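Local coordinates for uric acid degradation bifunctional protein PucL (Bacillus subtilis, PDB 6A4M) that probably oxidises uric acid with molecular oxygen, the urate oxidase step of purine breakdown, at residues N7-R12 with G38-C43; N34-V39 with I112-M117; T106-D111 with R141-A146. All blocks are in the same frame, centred on the assembly; numbering follows the deposited sequence.

Contact 1 (N7-R12 with G38-C43); sequences NVFAYR and GVDVTC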
ATOM      1  N   ASN A   7      -7.039 -16.015   3.651  1.00 30.03           N
ATOM      2  CA  ASN A   7      -8.242 -15.272   4.066  1.00 29.57           C
ATOM      3  C   ASN A   7      -8.391 -15.177   5.590  1.00 29.13           C
ATOM      4  O   ASN A   7      -9.489 -15.320   6.129  1.00 28.58           O
ATOM      5  CB  ASN A   7      -9.516 -15.864   3.415  1.00 29.91           C
ATOM      6  CG  ASN A   7      -9.752 -15.364   1.994  1.00 29.75           C
ATOM      7  OD1 ASN A   7      -9.051 -14.484   1.496  1.00 29.69           O
ATOM      8  ND2 ASN A   7     -10.754 -15.928   1.338  1.00 29.51           N
ATOM      9  N   VAL A   8      -7.279 -14.926   6.277  1.00 28.76           N
ATOM     10  CA  VAL A   8      -7.306 -14.724   7.719  1.00 28.99           C
ATOM     11  C   VAL A   8      -7.563 -13.243   7.977  1.00 28.99           C
ATOM     12  O   VAL A   8      -6.632 -12.439   8.040  1.00 29.15           O
ATOM     13  CB  VAL A   8      -6.007 -15.206   8.394  1.00 29.00           C
ATOM     14  CG1 VAL A   8      -6.077 -15.003   9.905  1.00 29.12           C
ATOM     15  CG2 VAL A   8      -5.757 -16.671   8.056  1.00 29.17           C
ATOM     16  N   PHE A   9      -8.843 -12.895   8.094  1.00 29.22           N
ATOM     17  CA  PHE A   9      -9.263 -11.534   8.430  1.00 29.42           C
ATOM     18  C   PHE A   9      -9.009 -11.279   9.905  1.00 29.49           C
ATOM     19  O   PHE A   9      -9.319 -12.127  10.750  1.00 30.12           O
ATOM     20  CB  PHE A   9     -10.758 -11.320   8.153  1.00 29.49           C
ATOM     21  CG  PHE A   9     -11.099 -11.152   6.697  1.00 29.51           C
ATOM     22  CD1 PHE A   9     -11.162 -12.254   5.847  1.00 29.51           C
ATOM     23  CD2 PHE A   9     -11.388  -9.891   6.178  1.00 29.52           C
ATOM     24  CE1 PHE A   9     -11.492 -12.101   4.505  1.00 29.45           C
ATOM     25  CE2 PHE A   9     -11.723  -9.734   4.838  1.00 29.44           C
ATOM     26  CZ  PHE A   9     -11.777 -10.842   4.002  1.00 29.08           C
ATOM     27  N   ALA A  10      -8.454 -10.110  10.209  1.00 29.25           N
ATOM     28  CA  ALA A  10      -8.241  -9.682  11.584  1.00 29.23           C
ATOM     29  C   ALA A  10      -8.461  -8.179  11.683  1.00 29.20           C
ATOM     30  O   ALA A  10      -7.815  -7.414  10.968  1.00 29.17           O
ATOM     31  CB  ALA A  10      -6.835 -10.053  12.032  1.00 29.56           C
ATOM     32  N   TYR A  11      -9.386  -7.770  12.550  1.00 29.42           N
ATOM     33  CA  TYR A  11      -9.658  -6.357  12.819  1.00 29.54           C
ATOM     34  C   TYR A  11      -9.205  -6.014  14.235  1.00 30.00           C
ATOM     35  O   TYR A  11      -9.536  -6.729  15.176  1.00 29.78           O
ATOM     36  CB  TYR A  11     -11.153  -6.059  12.672  1.00 29.58           C
ATOM     37  CG  TYR A  11     -11.708  -6.404  11.309  1.00 29.38           C
ATOM     38  CD1 TYR A  11     -11.558  -5.528  10.236  1.00 29.51           C
ATOM     39  CD2 TYR A  11     -12.377  -7.607  11.089  1.00 29.07           C
ATOM     40  CE1 TYR A  11     -12.057  -5.841   8.978  1.00 29.61           C
ATOM     41  CE2 TYR A  11     -12.882  -7.927   9.838  1.00 29.33           C
ATOM     42  CZ  TYR A  11     -12.720  -7.040   8.784  1.00 29.45           C
ATOM     43  OH  TYR A  11     -13.211  -7.349   7.538  1.00 29.28           O
ATOM     44  N   ARG A  12      -8.456  -4.923  14.380  1.00 30.40           N
ATOM     45  CA  ARG A  12      -7.968  -4.460  15.680  1.00 30.42           C
ATOM     46  C   ARG A  12      -8.468  -3.044  15.940  1.00 30.57           C
ATOM     47  O   ARG A  12      -8.201  -2.139  15.146  1.00 30.74           O
ATOM     48  CB  ARG A  12      -6.435  -4.502  15.692  1.00 30.88           C
ATOM     49  CG  ARG A  12      -5.727  -3.854  16.881  1.00 31.04           C
ATOM     50  CD  ARG A  12      -5.936  -4.595  18.187  1.00 30.98           C
ATOM     51  NE  ARG A  12      -5.522  -3.764  19.319  1.00 31.84           N
ATOM     52  CZ  ARG A  12      -4.271  -3.611  19.769  1.00 31.98           C
ATOM     53  NH1 ARG A  12      -3.237  -4.238  19.206  1.00 32.20           N
ATOM     54  NH2 ARG A  12      -4.052  -2.814  20.810  1.00 31.85           N
ATOM     55  N   GLY A  38      -7.929  -2.949   9.857  1.00 32.86           N
ATOM     56  CA  GLY A  38      -8.292  -4.249   9.319  1.00 32.13           C
ATOM     57  C   GLY A  38      -7.168  -4.747   8.440  1.00 31.70           C
ATOM     58  O   GLY A  38      -6.576  -3.970   7.688  1.00 30.47           O
ATOM     59  N   VAL A  39      -6.873  -6.041   8.538  1.00 31.45           N
ATOM     60  CA  VAL A  39      -5.855  -6.664   7.708  1.00 31.61           C
ATOM     61  C   VAL A  39      -6.294  -8.067   7.294  1.00 32.15           C
ATOM     62  O   VAL A  39      -6.993  -8.764   8.034  1.00 32.06           O
ATOM     63  CB  VAL A  39      -4.476  -6.699   8.410  1.00 31.42           C
ATOM     64  CG1 VAL A  39      -4.473  -7.653   9.602  1.00 31.75           C
ATOM     65  CG2 VAL A  39      -3.372  -7.064   7.421  1.00 31.48           C
ATOM     66  N   ASP A  40      -5.866  -8.460   6.098  1.00 32.56           N
ATOM     67  CA  ASP A  40      -6.177  -9.753   5.525  1.00 32.52           C
ATOM     68  C   ASP A  40      -4.871 -10.519   5.354  1.00 31.50           C
ATOM     69  O   ASP A  40      -4.092 -10.240   4.436  1.00 30.26           O
ATOM     70  CB  ASP A  40      -6.875  -9.552   4.189  1.00 33.98           C
ATOM     71  CG  ASP A  40      -7.701 -10.725   3.805  1.00 35.40           C
ATOM     72  OD1 ASP A  40      -7.130 -11.793   3.504  1.00 35.99           O
ATOM     73  OD2 ASP A  40      -8.935 -10.578   3.826  1.00 38.55           O
ATOM     74  N   VAL A  41      -4.628 -11.468   6.258  1.00 31.06           N
ATOM     75  CA  VAL A  41      -3.361 -12.183   6.295  1.00 30.92           C
ATOM     76  C   VAL A  41      -3.439 -13.465   5.474  1.00 31.35           C
ATOM     77  O   VAL A  41      -4.414 -14.215   5.569  1.00 31.13           O
ATOM     78  CB  VAL A  41      -2.920 -12.511   7.738  1.00 30.39           C
ATOM     79  CG1 VAL A  41      -1.585 -13.258   7.739  1.00 30.11           C
ATOM     80  CG2 VAL A  41      -2.825 -11.230   8.559  1.00 30.20           C
ATOM     81  N   THR A  42      -2.412 -13.673   4.652  1.00 31.95           N
ATOM     82  CA  THR A  42      -2.115 -14.962   4.041  1.00 32.84           C
ATOM     83  C   THR A  42      -0.800 -15.441   4.668  1.00 34.35           C
ATOM     84  O   THR A  42       0.166 -14.673   4.746  1.00 34.68           O
ATOM     85  CB  THR A  42      -1.952 -14.837   2.514  1.00 32.67           C
ATOM     86  OG1 THR A  42      -3.093 -14.170   1.961  1.00 31.58           O
ATOM     87  CG2 THR A  42      -1.801 -16.212   1.862  1.00 32.89           C
ATOM     88  N   CYS A  43      -0.775 -16.694   5.125  1.00 35.35           N
ATOM     89  CA  CYS A  43       0.402 -17.270   5.775  1.00 36.38           C
ATOM     90  C   CYS A  43       0.807 -18.574   5.088  1.00 36.75           C
ATOM     91  O   CYS A  43      -0.026 -19.453   4.895  1.00 36.96           O
ATOM     92  CB  CYS A  43       0.119 -17.524   7.251  1.00 36.85           C
ATOM     93  SG  CYS A  43       1.569 -18.084   8.172  1.00 37.83           S
TER
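Val8 faces Val41, and Ala10 faces Val39, across two antiparallel strands of the sheet. The fold is the T-fold, the tunnelling fold known from urate oxidases, in which helices cover one face of an antiparallel sheet. Val8-Val41 and Ala10-Val39 are hydrogen-bonded pairs. Val8 and Val41 exchange two backbone bonds, and so do Ala10 and Val39; Ala10 N to Val39 O is 2.9 Å.

The four side chains lie on the helix-covered face. Val8 and Ile72 of helix 64-78 touch, as do Ala10 and Leu76, while Val41 also reaches Phe87 of helix 84-98. Val8 and Val41 share one conformation: in each, CG1 is anti to the backbone N and CG2 lies beside it. They meet through their branch points, with Val8 CB 4.2 Å from Val41 CB. Val39 is turned differently. Its CG1 sits between the backbone N and the carbonyl carbon, chi1 69°. This places Val39 CG1 over the neighbouring strand, 4.2 Å from Ala10 CB and 3.6 Å from Ala10 O.

The other face carries Phe9, Tyr11 and Asp40. Both rings also touch Ile112 of strand 104-121. Asp40 is modelled over a face of the Phe9 ring, but too close for the detail to be trusted. Asn7 and Asp40 run side by side and point the same way, with amide and carboxylate planes 81° apart. Their nearest oxygens, Asn7 OD1 and Asp40 OD1, are 3.9 Å apart. Gly38 lies beside Tyr11, whose ring would probably crowd a side chain there: Tyr11 CD1 is 3.6 Å from Gly38 CA.

Contact 2 (N34-V39 with I112-M117); sequences NTVVGV and IPFEAM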
ATOM      1  N   ASN A  34      -5.182   5.125  13.942  1.00 31.99           N
ATOM      2  CA  ASN A  34      -5.283   3.666  14.099  1.00 31.25           C
ATOM      3  C   ASN A  34      -6.413   3.241  15.058  1.00 30.96           C
ATOM      4  O   ASN A  34      -6.295   2.247  15.777  1.00 30.71           O
ATOM      5  CB  ASN A  34      -3.924   3.063  14.529  1.00 31.31           C
ATOM      6  CG  ASN A  34      -2.918   2.959  13.387  1.00 31.23           C
ATOM      7  OD1 ASN A  34      -3.268   3.020  12.204  1.00 30.41           O
ATOM      8  ND2 ASN A  34      -1.648   2.765  13.748  1.00 30.70           N
ATOM      9  N   THR A  35      -7.513   3.994  15.041  1.00 31.02           N
ATOM     10  CA  THR A  35      -8.676   3.715  15.893  1.00 30.72           C
ATOM     11  C   THR A  35      -9.320   2.381  15.530  1.00 30.99           C
ATOM     12  O   THR A  35      -9.763   1.644  16.406  1.00 31.22           O
ATOM     13  CB  THR A  35      -9.732   4.827  15.774  1.00 30.50           C
ATOM     14  OG1 THR A  35      -9.124   6.091  16.049  1.00 31.27           O
ATOM     15  CG2 THR A  35     -10.886   4.603  16.742  1.00 30.40           C
ATOM     16  N   VAL A  36      -9.393   2.095  14.234  1.00 31.57           N
ATOM     17  CA  VAL A  36      -9.781   0.778  13.741  1.00 31.82           C
ATOM     18  C   VAL A  36      -8.906   0.422  12.535  1.00 32.56           C
ATOM     19  O   VAL A  36      -8.694   1.236  11.636  1.00 31.91           O
ATOM     20  CB  VAL A  36     -11.294   0.692  13.420  1.00 31.69           C
ATOM     21  CG1 VAL A  36     -11.731   1.769  12.433  1.00 31.70           C
ATOM     22  CG2 VAL A  36     -11.667  -0.697  12.915  1.00 31.82           C
ATOM     23  N   VAL A  37      -8.375  -0.795  12.566  1.00 33.64           N
ATOM     24  CA  VAL A  37      -7.448  -1.297  11.567  1.00 34.01           C
ATOM     25  C   VAL A  37      -7.933  -2.685  11.158  1.00 34.09           C
ATOM     26  O   VAL A  37      -8.317  -3.489  12.011  1.00 35.12           O
ATOM     27  CB  VAL A  37      -6.014  -1.371  12.137  1.00 35.04           C
ATOM     28  CG1 VAL A  37      -5.060  -2.080  11.177  1.00 35.76           C
ATOM     29  CG2 VAL A  37      -5.507   0.031  12.458  1.00 35.65           C
ATOM     30  N   GLY A  38      -7.929  -2.949   9.857  1.00 32.86           N
ATOM     31  CA  GLY A  38      -8.292  -4.249   9.319  1.00 32.13           C
ATOM     32  C   GLY A  38      -7.168  -4.747   8.440  1.00 31.70           C
ATOM     33  O   GLY A  38      -6.576  -3.970   7.688  1.00 30.47           O
ATOM     34  N   VAL A  39      -6.873  -6.041   8.538  1.00 31.45           N
ATOM     35  CA  VAL A  39      -5.855  -6.664   7.708  1.00 31.61           C
ATOM     36  C   VAL A  39      -6.294  -8.067   7.294  1.00 32.15           C
ATOM     37  O   VAL A  39      -6.993  -8.764   8.034  1.00 32.06           O
ATOM     38  CB  VAL A  39      -4.476  -6.699   8.410  1.00 31.42           C
ATOM     39  CG1 VAL A  39      -4.473  -7.653   9.602  1.00 31.75           C
ATOM     40  CG2 VAL A  39      -3.372  -7.064   7.421  1.00 31.48           C
ATOM     41  N   ILE A 112      -7.334  -3.413   5.004  1.00 32.82           N
ATOM     42  CA  ILE A 112      -8.737  -3.091   4.789  1.00 33.00           C
ATOM     43  C   ILE A 112      -8.865  -1.634   5.246  1.00 32.80           C
ATOM     44  O   ILE A 112      -8.976  -1.380   6.446  1.00 32.80           O
ATOM     45  CB  ILE A 112      -9.674  -4.028   5.581  1.00 32.81           C
ATOM     46  CG1 ILE A 112      -9.543  -5.463   5.056  1.00 32.49           C
ATOM     47  CG2 ILE A 112     -11.122  -3.559   5.469  1.00 33.01           C
ATOM     48  CD1 ILE A 112     -10.119  -6.519   5.973  1.00 32.77           C
ATOM     49  N   PRO A 113      -8.819  -0.673   4.296  1.00 32.64           N
ATOM     50  CA  PRO A 113      -8.727   0.730   4.704  1.00 32.54           C
ATOM     51  C   PRO A 113     -10.023   1.259   5.313  1.00 32.32           C
ATOM     52  O   PRO A 113     -11.105   0.991   4.788  1.00 32.35           O
ATOM     53  CB  PRO A 113      -8.397   1.476   3.401  1.00 32.42           C
ATOM     54  CG  PRO A 113      -8.585   0.503   2.289  1.00 32.67           C
ATOM     55  CD  PRO A 113      -9.058  -0.803   2.848  1.00 32.63           C
ATOM     56  N   PHE A 114      -9.896   1.983   6.423  1.00 32.19           N
ATOM     57  CA  PHE A 114     -11.022   2.647   7.065  1.00 32.61           C
ATOM     58  C   PHE A 114     -10.818   4.155   7.013  1.00 33.28           C
ATOM     59  O   PHE A 114      -9.733   4.642   7.328  1.00 33.89           O
ATOM     60  CB  PHE A 114     -11.185   2.155   8.502  1.00 31.91           C
ATOM     61  CG  PHE A 114     -11.701   0.748   8.593  1.00 31.49           C
ATOM     62  CD1 PHE A 114     -13.057   0.484   8.452  1.00 31.17           C
ATOM     63  CD2 PHE A 114     -10.829  -0.317   8.799  1.00 31.24           C
ATOM     64  CE1 PHE A 114     -13.538  -0.816   8.524  1.00 31.07           C
ATOM     65  CE2 PHE A 114     -11.306  -1.617   8.874  1.00 31.14           C
ATOM     66  CZ  PHE A 114     -12.662  -1.868   8.736  1.00 30.95           C
ATOM     67  N   GLU A 115     -11.863   4.879   6.609  1.00 34.44           N
ATOM     68  CA  GLU A 115     -11.800   6.327   6.377  1.00 35.60           C
ATOM     69  C   GLU A 115     -12.811   7.041   7.272  1.00 35.99           C
ATOM     70  O   GLU A 115     -14.015   6.794   7.163  1.00 35.94           O
ATOM     71  CB  GLU A 115     -12.114   6.639   4.911  1.00 35.85           C
ATOM     72  CG  GLU A 115     -11.149   6.024   3.900  1.00 36.44           C
ATOM     73  CD  GLU A 115     -11.581   6.230   2.448  1.00 37.03           C
ATOM     74  OE1 GLU A 115     -12.761   6.554   2.191  1.00 37.16           O
ATOM     75  OE2 GLU A 115     -10.735   6.060   1.547  1.00 37.63           O
ATOM     76  N   ALA A 116     -12.324   7.922   8.146  1.00 36.40           N
ATOM     77  CA  ALA A 116     -13.185   8.637   9.099  1.00 37.27           C
ATOM     78  C   ALA A 116     -14.219   9.513   8.386  1.00 38.05           C
ATOM     79  O   ALA A 116     -13.903  10.172   7.393  1.00 37.31           O
ATOM     80  CB  ALA A 116     -12.348   9.481  10.049  1.00 37.14           C
ATOM     81  N   MET A 117     -15.446   9.506   8.905  1.00 39.50           N
ATOM     82  CA  MET A 117     -16.580  10.197   8.291  1.00 41.06           C
ATOM     83  C   MET A 117     -16.898  11.503   9.023  1.00 43.70           C
ATOM     84  O   MET A 117     -16.439  11.704  10.150  1.00 44.04           O
ATOM     85  CB  MET A 117     -17.804   9.277   8.296  1.00 40.44           C
ATOM     86  CG  MET A 117     -17.653   8.043   7.415  1.00 39.69           C
ATOM     87  SD  MET A 117     -17.540   8.424   5.654  1.00 38.41           S
ATOM     88  CE  MET A 117     -19.237   8.859   5.294  1.00 38.37           C
TER
HETATM   89  O   HOH W   1      -7.025  -0.942   8.210  1.00 21.19           O
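Val36 lies over one face of the Phe114 ring, the two side chains crossing at about a right angle. This CH-pi contact is the apolar half of the meeting between segments 34-39 and 112-117, which lie on neighbouring strands of the T-fold sheet. Val36 CG2 stands 4.3 Å from the centroid of the Phe114 ring, 16° off the ring normal. Val36 CG1 covers the root of the ring, 4.0 Å from Phe114 CG. Its place between the backbone N and the carbonyl carbon, chi1 55°, turns it there. The ring edge meets the other strand's backbone, with Phe114 CE2 3.8 Å from Gly38 N. Ile112 and Phe114 close in on Gly38 and would probably leave little room for a side chain.

The backbones are held far more loosely. Strands 36-39 and 114-117 run antiparallel, but their axes come no nearer than 8.1 Å. One direct bond joins the segments, Ile112 N to Gly38 O at 2.8 Å, almost straight at 176°. The donor stands well above the carbonyl plane. Beside it a water accepts from Gly38 N at 2.7 Å and donates to Ile112 O. Beyond Gly38 the two strands splay apart, and 112-117 turns towards strand 131-134, where Glu115 bonds through its backbone to Arg133. Gly38 O thus has Ile112 N as its partner, and Gly38 N has the water, although the strands part.

Contact 3 (T106-D111 with R141-A146); sequences TLTGED and RSVLKA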
ATOM      1  N   THR A 106       6.397 -17.072   4.473  1.00 35.09           N
ATOM      2  CA  THR A 106       5.999 -15.935   3.646  1.00 34.15           C
ATOM      3  C   THR A 106       4.678 -15.406   4.191  1.00 32.92           C
ATOM      4  O   THR A 106       3.691 -16.143   4.241  1.00 32.05           O
ATOM      5  CB  THR A 106       5.816 -16.330   2.165  1.00 34.17           C
ATOM      6  OG1 THR A 106       6.952 -17.080   1.720  1.00 34.28           O
ATOM      7  CG2 THR A 106       5.657 -15.093   1.286  1.00 33.95           C
ATOM      8  N   LEU A 107       4.677 -14.141   4.608  1.00 32.05           N
ATOM      9  CA  LEU A 107       3.476 -13.472   5.099  1.00 32.17           C
ATOM     10  C   LEU A 107       3.057 -12.357   4.151  1.00 32.19           C
ATOM     11  O   LEU A 107       3.893 -11.579   3.695  1.00 32.20           O
ATOM     12  CB  LEU A 107       3.720 -12.901   6.491  1.00 32.31           C
ATOM     13  CG  LEU A 107       3.657 -13.940   7.610  1.00 32.71           C
ATOM     14  CD1 LEU A 107       4.468 -13.494   8.814  1.00 33.21           C
ATOM     15  CD2 LEU A 107       2.218 -14.225   8.011  1.00 33.09           C
ATOM     16  N   THR A 108       1.758 -12.297   3.869  1.00 32.08           N
ATOM     17  CA  THR A 108       1.152 -11.240   3.071  1.00 32.51           C
ATOM     18  C   THR A 108       0.084 -10.573   3.925  1.00 32.46           C
ATOM     19  O   THR A 108      -0.733 -11.265   4.533  1.00 32.38           O
ATOM     20  CB  THR A 108       0.490 -11.823   1.812  1.00 33.19           C
ATOM     21  OG1 THR A 108       1.458 -12.573   1.068  1.00 33.74           O
ATOM     22  CG2 THR A 108      -0.084 -10.729   0.924  1.00 33.36           C
ATOM     23  N   GLY A 109       0.092  -9.241   3.963  1.00 32.09           N
ATOM     24  CA  GLY A 109      -0.867  -8.468   4.753  1.00 32.00           C
ATOM     25  C   GLY A 109      -1.546  -7.417   3.903  1.00 32.02           C
ATOM     26  O   GLY A 109      -0.916  -6.432   3.531  1.00 31.66           O
ATOM     27  N   GLU A 110      -2.828  -7.632   3.602  1.00 32.84           N
ATOM     28  CA  GLU A 110      -3.633  -6.692   2.807  1.00 33.84           C
ATOM     29  C   GLU A 110      -4.496  -5.806   3.698  1.00 32.80           C
ATOM     30  O   GLU A 110      -5.387  -6.299   4.384  1.00 31.33           O
ATOM     31  CB  GLU A 110      -4.552  -7.438   1.829  1.00 35.72           C
ATOM     32  CG  GLU A 110      -4.067  -7.473   0.390  1.00 37.32           C
ATOM     33  CD  GLU A 110      -5.202  -7.716  -0.586  1.00 38.76           C
ATOM     34  OE1 GLU A 110      -6.039  -6.799  -0.762  1.00 39.57           O
ATOM     35  OE2 GLU A 110      -5.251  -8.817  -1.178  1.00 39.29           O
ATOM     36  N   ASP A 111      -4.249  -4.499   3.646  1.00 33.43           N
ATOM     37  CA  ASP A 111      -4.988  -3.524   4.445  1.00 33.46           C
ATOM     38  C   ASP A 111      -6.446  -3.463   4.018  1.00 32.74           C
ATOM     39  O   ASP A 111      -6.754  -3.492   2.831  1.00 33.19           O
ATOM     40  CB  ASP A 111      -4.345  -2.136   4.312  1.00 34.73           C
ATOM     41  CG  ASP A 111      -5.048  -1.066   5.145  1.00 36.22           C
ATOM     42  OD1 ASP A 111      -5.447  -1.356   6.290  1.00 37.83           O
ATOM     43  OD2 ASP A 111      -5.192   0.075   4.656  1.00 37.34           O
ATOM     44  N   ARG A 141      -0.658  -2.986   0.717  1.00 33.55           N
ATOM     45  CA  ARG A 141      -0.352  -4.393   0.951  1.00 33.65           C
ATOM     46  C   ARG A 141       1.126  -4.509   1.283  1.00 33.01           C
ATOM     47  O   ARG A 141       1.945  -3.776   0.723  1.00 32.30           O
ATOM     48  CB  ARG A 141      -0.687  -5.248  -0.276  1.00 34.50           C
ATOM     49  CG  ARG A 141      -0.611  -6.752  -0.030  1.00 35.21           C
ATOM     50  CD  ARG A 141      -0.979  -7.561  -1.268  1.00 36.02           C
ATOM     51  NE  ARG A 141       0.150  -7.655  -2.201  1.00 36.70           N
ATOM     52  CZ  ARG A 141       0.697  -8.781  -2.678  1.00 36.96           C
ATOM     53  NH1 ARG A 141       0.230  -9.988  -2.368  1.00 36.67           N
ATOM     54  NH2 ARG A 141       1.737  -8.696  -3.504  1.00 38.15           N
ATOM     55  N   SER A 142       1.457  -5.425   2.193  1.00 32.73           N
ATOM     56  CA  SER A 142       2.846  -5.700   2.565  1.00 32.78           C
ATOM     57  C   SER A 142       3.136  -7.193   2.470  1.00 32.51           C
ATOM     58  O   SER A 142       2.316  -8.019   2.876  1.00 32.76           O
ATOM     59  CB  SER A 142       3.131  -5.198   3.980  1.00 32.58           C
ATOM     60  OG  SER A 142       2.993  -3.791   4.045  1.00 32.87           O
ATOM     61  N   VAL A 143       4.301  -7.522   1.918  1.00 32.34           N
ATOM     62  CA  VAL A 143       4.797  -8.890   1.849  1.00 32.77           C
ATOM     63  C   VAL A 143       6.105  -8.972   2.633  1.00 33.51           C
ATOM     64  O   VAL A 143       6.935  -8.063   2.569  1.00 33.70           O
ATOM     65  CB  VAL A 143       5.031  -9.333   0.386  1.00 32.51           C
ATOM     66  CG1 VAL A 143       5.513 -10.780   0.320  1.00 32.39           C
ATOM     67  CG2 VAL A 143       3.753  -9.146  -0.422  1.00 32.64           C
ATOM     68  N   LEU A 144       6.273 -10.058   3.380  1.00 34.71           N
ATOM     69  CA  LEU A 144       7.502 -10.316   4.117  1.00 35.82           C
ATOM     70  C   LEU A 144       7.852 -11.788   4.013  1.00 37.02           C
ATOM     71  O   LEU A 144       7.016 -12.642   4.312  1.00 36.04           O
ATOM     72  CB  LEU A 144       7.330  -9.938   5.587  1.00 36.22           C
ATOM     73  CG  LEU A 144       8.550 -10.117   6.499  1.00 36.16           C
ATOM     74  CD1 LEU A 144       9.629  -9.099   6.169  1.00 36.57           C
ATOM     75  CD2 LEU A 144       8.140  -9.991   7.951  1.00 36.32           C
ATOM     76  N   LYS A 145       9.087 -12.071   3.602  1.00 39.95           N
ATOM     77  CA  LYS A 145       9.600 -13.433   3.538  1.00 42.17           C
ATOM     78  C   LYS A 145      10.832 -13.542   4.436  1.00 44.15           C
ATOM     79  O   LYS A 145      11.777 -12.764   4.283  1.00 44.72           O
ATOM     80  CB  LYS A 145       9.939 -13.817   2.095  1.00 43.05           C
ATOM     81  CG  LYS A 145       9.750 -15.299   1.829  1.00 44.49           C
ATOM     82  CD  LYS A 145      10.550 -15.835   0.652  1.00 45.32           C
ATOM     83  CE  LYS A 145      10.520 -17.360   0.640  1.00 45.92           C
ATOM     84  NZ  LYS A 145      10.788 -17.937  -0.705  1.00 46.02           N
ATOM     85  N   ALA A 146      10.812 -14.498   5.368  1.00 45.82           N
ATOM     86  CA  ALA A 146      11.903 -14.705   6.324  1.00 47.29           C
ATOM     87  C   ALA A 146      12.332 -16.173   6.370  1.00 49.93           C
ATOM     88  O   ALA A 146      11.493 -17.073   6.280  1.00 47.54           O
ATOM     89  CB  ALA A 146      11.484 -14.235   7.705  1.00 46.75           C
TER
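Glu110 and Arg141 touch through their aliphatic parts and not through their charges. Segments 106-111 and 141-146 are neighbouring antiparallel strands inside the T-fold sheet, and these two side chains share one face of it. Glu110 CG lies 3.5 Å from Arg141 CD. The carboxylate and guanidinium planes are 76° apart, and Glu110 OE2 stays 5.6 Å from Arg141 NE. Arg141 NE instead forms a salt bridge with Glu161 of strand 153-169.

The Arg141 chain is extended to CD and then bends, chi3 81°. The bend lays the guanidinium back along the sheet. Thr108 CG2 comes near Arg141 NH1, and Val143 CG2 from the same strand covers one guanidinium face, 3.7 Å above its plane and towards the rim. Further along, Lys145 crosses Thr106 with its methylenes, its chain extended beyond CG.

The opposite face is apolar apart from Ser142, whose OG bonds to Ser160 OG. Leu107 and Leu144 both pack on Ala92 of helix 84-98. The backbones form two hydrogen-bonded pairs, Leu107 with Leu144 and Gly109 with Ser142. Leu107 N to Leu144 O is 2.8 Å and Gly109 N to Ser142 O is 2.8 Å. CA-H...O contacts add to the ladder, such as Arg141 CA to Gly109 O.

With a leucine in place of Arg141, Glu161 is likely to lose the mate of its charge, and Thr108 and Val143 the flat group they pack against. The chemistry thus divides the work: the guanidinium ties the pair to the next strand by charge, while methylenes and methyls do the packing within it.

How the contacts relate
The three contacts step across one antiparallel sheet, strand by strand. Contact 1 joins strand 3-13 to strand 36-45, contact 2 joins 36-45 to 104-121, and contact 3 joins 104-121 to 139-148. Their centres lie about 13 Å (1 and 2), about 11 Å (1 and 3) and about 18 Å (2 and 3) apart. Contacts 1 and 2 share Gly38 and Val39. Segment 112-117 of contact 2 falls between the two segments of contact 3. Both segments of contact 1 precede those of contact 3. Probable backbone bonds, Asp40 N to Glu110 O and Thr42 N to Thr108 O, link contacts 1 and 3. Helices 64-78 and 84-98 come between strands 36-45 and 104-121 in the chain and pack on one face of the sheet.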